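Probable porin (Pseudomonas aeruginosa, PDB 4FSP) is an outer-membrane beta-barrel of the OprD porin family that probably forms a channel for the passage of small solutes. Local coordinates at residues S26-N31 with G53-Y58; G75-R80 with D104-D109; K375-V380 with L399-E404. All blocks are in the same frame, centred on the assembly; numbering follows the deposited sequence.

Contact 1: residues S26-N31 with G53-Y58; sequences SLALRN and GFLFDY. With C8E ((hydroxyethyloxy)tri(ethyloxy)octane), chain B.
Leu29 meets Phe54 on the face that also carries Leu27 and Phe56. The Phe54 ring is set by chi1 of -59°, which turns CG back beside the residue's own N. From the root outward, Phe54 CB lies 4.4 Å from Leu27 CD1, and CG is 4.3 Å from Leu29 CD2. The same methyl then presses obliquely on one flank of the ring, with Phe54 CD2 at 3.3 Å and Phe54 CE2 at 3.6 Å from Leu29 CD2. The tip, Phe54 CZ, has already drawn clear of it, and a detergent molecule touches Phe54 and Leu27. This is the first hairpin of the porin barrel, and detergent against these apolar residues is consistent with a membrane-facing surface. Six main-chain hydrogen bonds join the strands, the straightest running from Asp57 N to Ser26 O (2.8 Å, 179°). On the face of Ser26, Ala28 and Arg30, Ala28 CB rests on Leu55 CB at 4.0 Å. Ser26 OG holds a water at 2.7 Å, which bonds weakly to Leu55 O, while Asp57 turns to a salt bridge with Arg59. Beyond the paired residues, the octyl end of another detergent molecule lies over one face of the Tyr58 ring, C1 being 4.1 Å above its plane.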
loop_
_atom_site.group_PDB
_atom_site.type_symbol
_atom_site.label_atom_id
_atom_site.label_comp_id
_atom_site.label_asym_id
_atom_site.label_seq_id
_atom_site.Cartn_x
_atom_site.Cartn_y
_atom_site.Cartn_z
ATOM N N SER A 26 -13.687 -9.101 14.479
ATOM C CA SER A 26 -12.752 -10.204 14.432
ATOM C C SER A 26 -11.501 -9.842 15.207
ATOM O O SER A 26 -11.211 -8.661 15.471
ATOM C CB SER A 26 -12.365 -10.495 12.993
ATOM O OG SER A 26 -11.772 -9.348 12.411
ATOM N N LEU A 27 -10.762 -10.879 15.566
ATOM C CA LEU A 27 -9.493 -10.743 16.236
ATOM C C LEU A 27 -8.447 -11.323 15.302
ATOM O O LEU A 27 -8.560 -12.487 14.889
ATOM C CB LEU A 27 -9.521 -11.552 17.529
ATOM C CG LEU A 27 -8.176 -11.830 18.207
ATOM C CD1 LEU A 27 -7.600 -10.542 18.764
ATOM C CD2 LEU A 27 -8.318 -12.872 19.310
ATOM N N ALA A 28 -7.434 -10.533 14.952
ATOM C CA ALA A 28 -6.318 -11.065 14.153
ATOM C C ALA A 28 -5.081 -11.309 15.013
ATOM O O ALA A 28 -4.700 -10.461 15.832
ATOM C CB ALA A 28 -5.987 -10.142 12.967
ATOM N N LEU A 29 -4.466 -12.476 14.831
ATOM C CA LEU A 29 -3.264 -12.838 15.574
ATOM C C LEU A 29 -2.096 -12.866 14.611
ATOM O O LEU A 29 -2.162 -13.513 13.560
ATOM C CB LEU A 29 -3.425 -14.216 16.211
ATOM C CG LEU A 29 -4.483 -14.324 17.312
ATOM C CD1 LEU A 29 -4.600 -15.753 17.814
ATOM C CD2 LEU A 29 -4.106 -13.416 18.439
ATOM N N ARG A 30 -1.020 -12.171 14.952
ATOM C CA ARG A 30 0.085 -12.041 14.002
ATOM C C ARG A 30 1.442 -12.137 14.680
ATOM O O ARG A 30 1.819 -11.267 15.474
ATOM C CB ARG A 30 -0.032 -10.709 13.280
ATOM C CG ARG A 30 0.659 -10.619 11.950
ATOM C CD ARG A 30 0.068 -9.430 11.213
ATOM N NE ARG A 30 1.060 -8.666 10.469
ATOM C CZ ARG A 30 1.341 -8.885 9.195
ATOM N NH1 ARG A 30 0.704 -9.851 8.550
ATOM N NH2 ARG A 30 2.252 -8.150 8.572
ATOM N N ASN A 31 2.169 -13.203 14.368
ATOM C CA ASN A 31 3.539 -13.334 14.826
ATOM C C ASN A 31 4.488 -12.975 13.684
ATOM O O ASN A 31 4.431 -13.572 12.602
ATOM C CB ASN A 31 3.804 -14.743 15.351
ATOM C CG ASN A 31 5.085 -14.832 16.159
ATOM O OD1 ASN A 31 6.104 -15.315 15.671
ATOM N ND2 ASN A 31 5.040 -14.354 17.401
ATOM N N GLY A 53 1.389 -9.626 17.659
ATOM C CA GLY A 53 0.364 -8.612 17.599
ATOM C C GLY A 53 -1.020 -9.199 17.737
ATOM O O GLY A 53 -1.309 -10.308 17.270
ATOM N N PHE A 54 -1.884 -8.431 18.374
ATOM C CA PHE A 54 -3.281 -8.773 18.485
ATOM C C PHE A 54 -4.054 -7.604 17.932
ATOM O O PHE A 54 -3.768 -6.449 18.262
ATOM C CB PHE A 54 -3.644 -8.945 19.948
ATOM C CG PHE A 54 -2.848 -10.002 20.648
ATOM C CD1 PHE A 54 -1.578 -9.728 21.136
ATOM C CD2 PHE A 54 -3.382 -11.263 20.843
ATOM C CE1 PHE A 54 -0.842 -10.705 21.800
ATOM C CE2 PHE A 54 -2.652 -12.249 21.503
ATOM C CZ PHE A 54 -1.379 -11.970 21.980
ATOM N N LEU A 55 -5.046 -7.896 17.104
ATOM C CA LEU A 55 -5.786 -6.844 16.437
ATOM C C LEU A 55 -7.277 -7.084 16.529
ATOM O O LEU A 55 -7.806 -8.003 15.903
ATOM C CB LEU A 55 -5.368 -6.754 14.965
ATOM C CG LEU A 55 -6.000 -5.578 14.213
ATOM C CD1 LEU A 55 -4.970 -4.914 13.320
ATOM C CD2 LEU A 55 -7.192 -6.026 13.389
ATOM N N PHE A 56 -7.950 -6.238 17.296
ATOM C CA PHE A 56 -9.405 -6.264 17.392
ATOM C C PHE A 56 -10.001 -5.305 16.361
ATOM O O PHE A 56 -9.804 -4.086 16.434
ATOM C CB PHE A 56 -9.818 -5.859 18.807
ATOM C CG PHE A 56 -11.305 -5.745 19.014
ATOM C CD1 PHE A 56 -12.088 -6.880 19.153
ATOM C CD2 PHE A 56 -11.910 -4.497 19.122
ATOM C CE1 PHE A 56 -13.464 -6.773 19.368
ATOM C CE2 PHE A 56 -13.281 -4.382 19.344
ATOM C CZ PHE A 56 -14.057 -5.522 19.464
ATOM N N ASP A 57 -10.728 -5.855 15.395
ATOM C CA ASP A 57 -11.280 -5.042 14.313
ATOM C C ASP A 57 -12.796 -5.095 14.361
ATOM O O ASP A 57 -13.399 -6.100 13.997
ATOM C CB ASP A 57 -10.772 -5.536 12.956
ATOM C CG ASP A 57 -11.186 -4.632 11.798
ATOM O OD1 ASP A 57 -12.129 -3.834 11.955
ATOM O OD2 ASP A 57 -10.576 -4.733 10.711
ATOM N N TYR A 58 -13.398 -3.991 14.795
ATOM C CA TYR A 58 -14.844 -3.885 14.944
ATOM C C TYR A 58 -15.452 -2.928 13.921
ATOM O O TYR A 58 -14.944 -1.826 13.714
ATOM C CB TYR A 58 -15.178 -3.380 16.348
ATOM C CG TYR A 58 -16.610 -2.940 16.503
ATOM C CD1 TYR A 58 -17.623 -3.872 16.687
ATOM C CD2 TYR A 58 -16.954 -1.595 16.476
ATOM C CE1 TYR A 58 -18.953 -3.478 16.839
ATOM C CE2 TYR A 58 -18.288 -1.188 16.614
ATOM C CZ TYR A 58 -19.278 -2.134 16.802
ATOM O OH TYR A 58 -20.598 -1.741 16.954
HETATM C C1 C8E B . -17.505 -2.744 20.788
HETATM C C2 C8E B . -19.026 -2.818 20.857
HETATM C C3 C8E B . -19.543 -4.175 20.393
HETATM C C4 C8E B . -20.976 -4.085 19.879
HETATM C C5 C8E B . -21.838 -5.253 20.346
HETATM C C6 C8E B . -22.945 -5.596 19.344
HETATM C C7 C8E B . -23.587 -6.945 19.664
HETATM C C8 C8E B . -24.853 -7.213 18.855
HETATM O O9 C8E B . -24.560 -7.861 17.634
HETATM C C10 C8E B . -24.996 -9.201 17.606
HETATM C C11 C8E B . -25.723 -9.486 16.296
HETATM O O12 C8E B . -24.803 -9.982 15.356
HETATM C C13 C8E B . -24.704 -11.384 15.462
HETATM O O HOH W 1 -9.238 -8.487 12.942
#

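Contact 2: residues G75-R80 with D104-D109. With C8E ((hydroxyethyloxy)tri(ethyloxy)octane), chain H.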
loop_
_atom_site.group_PDB
_atom_site.type_symbol
_atom_site.label_atom_id
_atom_site.label_comp_id
_atom_site.label_asym_id
_atom_site.label_seq_id
_atom_site.Cartn_x
_atom_site.Cartn_y
_atom_site.Cartn_z
ATOM N N GLY A 75 -8.555 -2.016 17.755
ATOM C CA GLY A 75 -7.795 -2.233 18.970
ATOM C C GLY A 75 -6.541 -3.017 18.638
ATOM O O GLY A 75 -6.613 -4.120 18.077
ATOM N N LYS A 76 -5.386 -2.445 18.961
ATOM C CA LYS A 76 -4.119 -3.100 18.665
ATOM C C LYS A 76 -3.286 -3.305 19.925
ATOM O O LYS A 76 -3.120 -2.387 20.735
ATOM C CB LYS A 76 -3.330 -2.288 17.633
ATOM C CG LYS A 76 -4.120 -2.014 16.362
ATOM C CD LYS A 76 -3.773 -0.668 15.745
ATOM C CE LYS A 76 -2.382 -0.670 15.162
ATOM N NZ LYS A 76 -2.161 0.573 14.374
ATOM N N LEU A 77 -2.775 -4.517 20.088
ATOM C CA LEU A 77 -1.787 -4.787 21.123
ATOM C C LEU A 77 -0.532 -5.408 20.500
ATOM O O LEU A 77 -0.617 -6.364 19.722
ATOM C CB LEU A 77 -2.367 -5.698 22.209
ATOM C CG LEU A 77 -1.438 -5.984 23.393
ATOM C CD1 LEU A 77 -1.145 -4.702 24.161
ATOM C CD2 LEU A 77 -2.039 -7.037 24.317
ATOM N N GLY A 78 0.626 -4.844 20.827
ATOM C CA GLY A 78 1.894 -5.353 20.331
ATOM C C GLY A 78 2.895 -5.602 21.450
ATOM O O GLY A 78 3.094 -4.749 22.320
ATOM N N VAL A 79 3.524 -6.774 21.429
ATOM C CA VAL A 79 4.497 -7.136 22.451
ATOM C C VAL A 79 5.783 -7.648 21.812
ATOM O O VAL A 79 5.747 -8.576 21.003
ATOM C CB VAL A 79 3.929 -8.206 23.397
ATOM C CG1 VAL A 79 3.120 -9.228 22.618
ATOM C CG2 VAL A 79 5.047 -8.875 24.168
ATOM N N ARG A 80 6.915 -7.038 22.165
ATOM C CA ARG A 80 8.206 -7.447 21.603
ATOM C C ARG A 80 8.571 -8.855 22.067
ATOM O O ARG A 80 8.305 -9.222 23.213
ATOM C CB ARG A 80 9.317 -6.459 21.969
ATOM C CG ARG A 80 10.224 -6.112 20.790
ATOM C CD ARG A 80 11.656 -5.830 21.223
ATOM N NE ARG A 80 12.473 -5.343 20.113
ATOM C CZ ARG A 80 13.221 -6.113 19.326
ATOM N NH1 ARG A 80 13.270 -7.426 19.514
ATOM N NH2 ARG A 80 13.923 -5.564 18.345
ATOM N N ASP A 104 5.563 -3.275 25.245
ATOM C CA ASP A 104 4.107 -3.341 25.227
ATOM C C ASP A 104 3.529 -2.163 24.450
ATOM O O ASP A 104 3.584 -1.020 24.904
ATOM C CB ASP A 104 3.541 -3.359 26.652
ATOM C CG ASP A 104 2.096 -3.828 26.698
ATOM O OD1 ASP A 104 1.782 -4.838 26.033
ATOM O OD2 ASP A 104 1.274 -3.188 27.391
ATOM N N TYR A 105 2.975 -2.461 23.279
ATOM C CA TYR A 105 2.370 -1.464 22.400
ATOM C C TYR A 105 0.847 -1.605 22.428
ATOM O O TYR A 105 0.308 -2.690 22.192
ATOM C CB TYR A 105 2.898 -1.657 20.978
ATOM C CG TYR A 105 2.277 -0.764 19.929
ATOM C CD1 TYR A 105 1.384 -1.277 18.996
ATOM C CD2 TYR A 105 2.598 0.584 19.857
ATOM C CE1 TYR A 105 0.821 -0.470 18.028
ATOM C CE2 TYR A 105 2.040 1.399 18.891
ATOM C CZ TYR A 105 1.151 0.869 17.980
ATOM O OH TYR A 105 0.587 1.679 17.016
ATOM N N ALA A 106 0.149 -0.515 22.723
ATOM C CA ALA A 106 -1.304 -0.589 22.868
ATOM C C ALA A 106 -1.995 0.625 22.279
ATOM O O ALA A 106 -1.652 1.770 22.585
ATOM C CB ALA A 106 -1.689 -0.765 24.327
ATOM N N ARG A 107 -2.988 0.380 21.441
ATOM C CA ARG A 107 -3.639 1.493 20.787
ATOM C C ARG A 107 -5.098 1.244 20.410
ATOM O O ARG A 107 -5.479 0.138 20.009
ATOM C CB ARG A 107 -2.830 1.881 19.553
ATOM C CG ARG A 107 -2.860 3.356 19.283
ATOM C CD ARG A 107 -1.678 3.794 18.455
ATOM N NE ARG A 107 -1.954 5.101 17.880
ATOM C CZ ARG A 107 -2.663 5.269 16.772
ATOM N NH1 ARG A 107 -3.130 4.209 16.128
ATOM N NH2 ARG A 107 -2.888 6.487 16.299
ATOM N N LEU A 108 -5.904 2.293 20.513
ATOM C CA LEU A 108 -7.306 2.211 20.142
ATOM C C LEU A 108 -7.624 3.307 19.135
ATOM O O LEU A 108 -7.475 4.487 19.437
ATOM C CB LEU A 108 -8.179 2.383 21.385
ATOM C CG LEU A 108 -9.330 1.391 21.566
ATOM C CD1 LEU A 108 -10.274 1.861 22.674
ATOM C CD2 LEU A 108 -10.078 1.198 20.258
ATOM N N ASP A 109 -8.051 2.928 17.935
ATOM C CA ASP A 109 -8.433 3.940 16.940
ATOM C C ASP A 109 -9.902 3.873 16.559
ATOM O O ASP A 109 -10.392 2.834 16.111
ATOM C CB ASP A 109 -7.579 3.830 15.686
ATOM C CG ASP A 109 -6.166 4.306 15.911
ATOM O OD1 ASP A 109 -5.986 5.514 16.146
ATOM O OD2 ASP A 109 -5.232 3.478 15.848
HETATM C C2 C8E H . -3.457 4.481 26.371
HETATM C C3 C8E H . -3.526 3.200 25.555
HETATM C C4 C8E H . -4.934 2.987 25.025
HETATM C C5 C8E H . -5.445 1.593 25.359
HETATM C C6 C8E H . -5.378 0.690 24.132
HETATM C C7 C8E H . -6.085 -0.643 24.370
HETATM C C8 C8E H . -6.400 -1.349 23.054
HETATM O O9 C8E H . -5.934 -2.682 23.084
HETATM C C10 C8E H . -6.856 -3.593 22.534
HETATM C C11 C8E H . -6.118 -4.856 22.097
HETATM O O12 C8E H . -7.090 -5.858 21.910
HETATM C C13 C8E H . -6.620 -7.049 21.327
HETATM C C14 C8E H . -7.565 -8.156 21.787
#
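Strands 75-80 and 105-109 run almost exactly antiparallel (174°), with Lys76-Arg107 and Gly78-Tyr105 as hydrogen-bonded pairs and Leu77-Ala106 as a non-hydrogen-bonded pair between them. The Lys76-Arg107 pair is bonded both ways, Lys76 N reaching Arg107 O at 2.8 Å. Leu77 and Ala106 share one face. The leucine's CG is anti to N (chi1 -177°), and its CD1 reaches over to the neighbouring strand, to within 3.2 Å of Tyr105 O and 4.0 Å of Ala106 CB. A detergent molecule lies along this side, its C11 3.8 Å from Leu77 CB, consistent with a membrane-facing surface. On the opposite face Lys76 lies alongside both Tyr105 and Arg107, pointing the same way as each. Tyr105 CB sits beside Gly78 CA at 3.9 Å, where no side chain stands between them. The lysine bends at chi2 and chi3, bringing CE to the edge of the Tyr105 ring and NZ to 4.0 Å from Tyr105 OH. Arg107 is extended, and its NH1 is modelled 4.2 Å from Lys76 NZ, though that placement is doubtful. Asp109 stands near both basic groups, but its carboxylate and Arg107 NH1 are too close in the model to be trusted. Two basic groups on what is probably the pore-facing side may favour anions locally, as do the rows of basic residues known in OprD-family pores.

Contact 3: residues K375-V380 with L399-E404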
loop_
_atom_site.group_PDB
_atom_site.type_symbol
_atom_site.label_atom_id
_atom_site.label_comp_id
_atom_site.label_asym_id
_atom_site.label_seq_id
_atom_site.Cartn_x
_atom_site.Cartn_y
_atom_site.Cartn_z
ATOM N N LYS A 375 -7.258 -24.636 10.764
ATOM C CA LYS A 375 -7.673 -24.398 9.373
ATOM C C LYS A 375 -7.577 -22.930 8.892
ATOM O O LYS A 375 -7.975 -22.595 7.769
ATOM C CB LYS A 375 -9.098 -24.933 9.158
ATOM C CG LYS A 375 -9.506 -25.081 7.692
ATOM C CD LYS A 375 -10.979 -24.776 7.448
ATOM C CE LYS A 375 -11.221 -24.521 5.968
ATOM N NZ LYS A 375 -12.660 -24.573 5.599
ATOM N N GLY A 376 -7.039 -22.047 9.720
ATOM C CA GLY A 376 -6.853 -20.683 9.269
ATOM C C GLY A 376 -5.404 -20.249 9.222
ATOM O O GLY A 376 -5.087 -19.213 8.651
ATOM N N LEU A 377 -4.527 -21.046 9.822
ATOM C CA LEU A 377 -3.133 -20.660 10.021
ATOM C C LEU A 377 -2.390 -20.341 8.723
ATOM O O LEU A 377 -2.432 -21.111 7.758
ATOM C CB LEU A 377 -2.375 -21.732 10.807
ATOM C CG LEU A 377 -1.110 -21.197 11.475
ATOM C CD1 LEU A 377 -1.495 -20.060 12.401
ATOM C CD2 LEU A 377 -0.378 -22.298 12.236
ATOM N N GLY A 378 -1.718 -19.191 8.711
ATOM C CA GLY A 378 -0.961 -18.763 7.552
ATOM C C GLY A 378 0.511 -18.627 7.885
ATOM O O GLY A 378 0.882 -17.993 8.883
ATOM N N LEU A 379 1.348 -19.249 7.061
ATOM C CA LEU A 379 2.786 -19.058 7.149
ATOM C C LEU A 379 3.253 -18.316 5.902
ATOM O O LEU A 379 2.946 -18.709 4.767
ATOM C CB LEU A 379 3.534 -20.391 7.276
ATOM C CG LEU A 379 3.266 -21.265 8.505
ATOM C CD1 LEU A 379 2.211 -22.334 8.210
ATOM C CD2 LEU A 379 4.558 -21.904 9.027
ATOM N N VAL A 380 3.980 -17.229 6.112
ATOM C CA VAL A 380 4.521 -16.475 5.000
ATOM C C VAL A 380 6.003 -16.259 5.245
ATOM O O VAL A 380 6.408 -15.887 6.352
ATOM C CB VAL A 380 3.812 -15.107 4.821
ATOM C CG1 VAL A 380 4.411 -14.360 3.639
ATOM C CG2 VAL A 380 2.313 -15.295 4.596
ATOM N N LEU A 399 9.149 -13.226 8.340
ATOM C CA LEU A 399 8.351 -14.413 8.614
ATOM C C LEU A 399 7.069 -13.973 9.285
ATOM O O LEU A 399 7.088 -13.165 10.221
ATOM C CB LEU A 399 9.107 -15.358 9.556
ATOM C CG LEU A 399 10.138 -16.279 8.912
ATOM C CD1 LEU A 399 10.997 -16.952 9.975
ATOM C CD2 LEU A 399 9.421 -17.315 8.070
ATOM N N TYR A 400 5.949 -14.493 8.804
ATOM C CA TYR A 400 4.663 -14.113 9.357
ATOM C C TYR A 400 3.868 -15.369 9.622
ATOM O O TYR A 400 3.725 -16.228 8.745
ATOM C CB TYR A 400 3.878 -13.224 8.391
ATOM C CG TYR A 400 4.638 -12.052 7.815
ATOM C CD1 TYR A 400 5.456 -12.210 6.705
ATOM C CD2 TYR A 400 4.508 -10.776 8.357
ATOM C CE1 TYR A 400 6.150 -11.133 6.155
ATOM C CE2 TYR A 400 5.197 -9.694 7.816
ATOM C CZ TYR A 400 6.015 -9.879 6.712
ATOM O OH TYR A 400 6.701 -8.810 6.170
ATOM N N LEU A 401 3.366 -15.462 10.845
ATOM C CA LEU A 401 2.409 -16.470 11.232
ATOM C C LEU A 401 1.127 -15.701 11.497
ATOM O O LEU A 401 1.107 -14.816 12.346
ATOM C CB LEU A 401 2.880 -17.147 12.514
ATOM C CG LEU A 401 2.184 -18.445 12.911
ATOM C CD1 LEU A 401 2.056 -19.336 11.703
ATOM C CD2 LEU A 401 3.001 -19.141 13.991
ATOM N N THR A 402 0.069 -15.996 10.749
ATOM C CA THR A 402 -1.177 -15.252 10.900
ATOM C C THR A 402 -2.346 -16.165 11.185
ATOM O O THR A 402 -2.419 -17.298 10.682
ATOM C CB THR A 402 -1.546 -14.421 9.659
ATOM O OG1 THR A 402 -1.702 -15.288 8.530
ATOM C CG2 THR A 402 -0.487 -13.375 9.370
ATOM N N TYR A 403 -3.258 -15.652 12.002
ATOM C CA TYR A 403 -4.522 -16.308 12.256
ATOM C C TYR A 403 -5.618 -15.260 12.432
ATOM O O TYR A 403 -5.437 -14.278 13.166
ATOM C CB TYR A 403 -4.431 -17.208 13.494
ATOM C CG TYR A 403 -5.615 -18.127 13.612
ATOM C CD1 TYR A 403 -5.738 -19.231 12.786
ATOM C CD2 TYR A 403 -6.621 -17.880 14.526
ATOM C CE1 TYR A 403 -6.822 -20.071 12.880
ATOM C CE2 TYR A 403 -7.713 -18.718 14.625
ATOM C CZ TYR A 403 -7.806 -19.811 13.800
ATOM O OH TYR A 403 -8.887 -20.654 13.887
ATOM N N GLU A 404 -6.747 -15.477 11.758
ATOM C CA GLU A 404 -7.890 -14.561 11.818
ATOM C C GLU A 404 -9.108 -15.231 12.461
ATOM O O GLU A 404 -9.616 -16.228 11.943
ATOM C CB GLU A 404 -8.257 -14.078 10.414
ATOM C CG GLU A 404 -9.607 -13.385 10.317
ATOM C CD GLU A 404 -9.514 -11.902 10.607
ATOM O OE1 GLU A 404 -8.618 -11.510 11.384
ATOM O OE2 GLU A 404 -10.323 -11.126 10.051
#
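Leu377, Leu379 and Leu401 form a small apolar cluster with Leu401 CD1 at its middle. That methyl lies 3.7 Å from Leu377 CG and 3.9 Å from Leu379 CG. The two neighbours reach it differently: Leu377 comes athwart the Leu401 side chain, whereas Leu379 runs alongside it in the same direction. Leu401 CG is anti to its N (chi1 -166°), which leans the branch over the partner strand until CD1 is 3.3 Å from Gly378 O. Leu377 CD1 in turn lies 3.4 Å from Thr402 O. Farther out on this side, the Tyr403 ring lies against the turn that precedes strand 378-388. Its CE1 is 3.7 Å from Gly376 CA, and Leu377 N lies at the ring edge, in its plane.

On the other face, Val380 CB packs on Tyr400 CD1 at 3.8 Å, and Thr402 OG1 leans toward Gly378 CA at 3.7 Å, the glycine leaving this approach clear of any side chain. Four main-chain hydrogen bonds lie between the two faces. That from Thr402 N to Gly378 O (2.9 Å) uses a carbonyl lone pair. The polar margin lies on the face of Tyr400 and Thr402, probably the pore side. Here Tyr400 OH is gripped by two hydrogen bonds, to Gly138 O and Arg382 NH1, which fix the outer end of a ring that also meets Phe32, and Glu404 bonds weakly to Ser26 of the first strand. Leucines on one face alternating with a mixed face of Gly378, Val380, Tyr400 and Thr402 fit the pattern of a transmembrane beta-hairpin, here the last one of the OprD-family barrel, whose C-terminal strand pairs with the N-terminal strand to close the cylinder.

In the fold
From the N terminus, contact 1 comes first: it closes the hairpin of strands 24-38 and 47-59, whose connection is partly unmodelled. The chain then returns along strand 67-80, bonded to strand 47-59, and contact 2 closes the next excursion, a long loop left almost wholly unmodelled. Contact 3 comes only after most of the barrel has been built and closes the final hairpin, 378-388 with 394-406. The three loops follow in series, neither nesting nor crossing. In space, however, contact 1 lies between the others: it joins contact 2 through strands 47-59 and 67-80, and contact 3 through strands 24-38 and 394-406, at the barrel's closing seam.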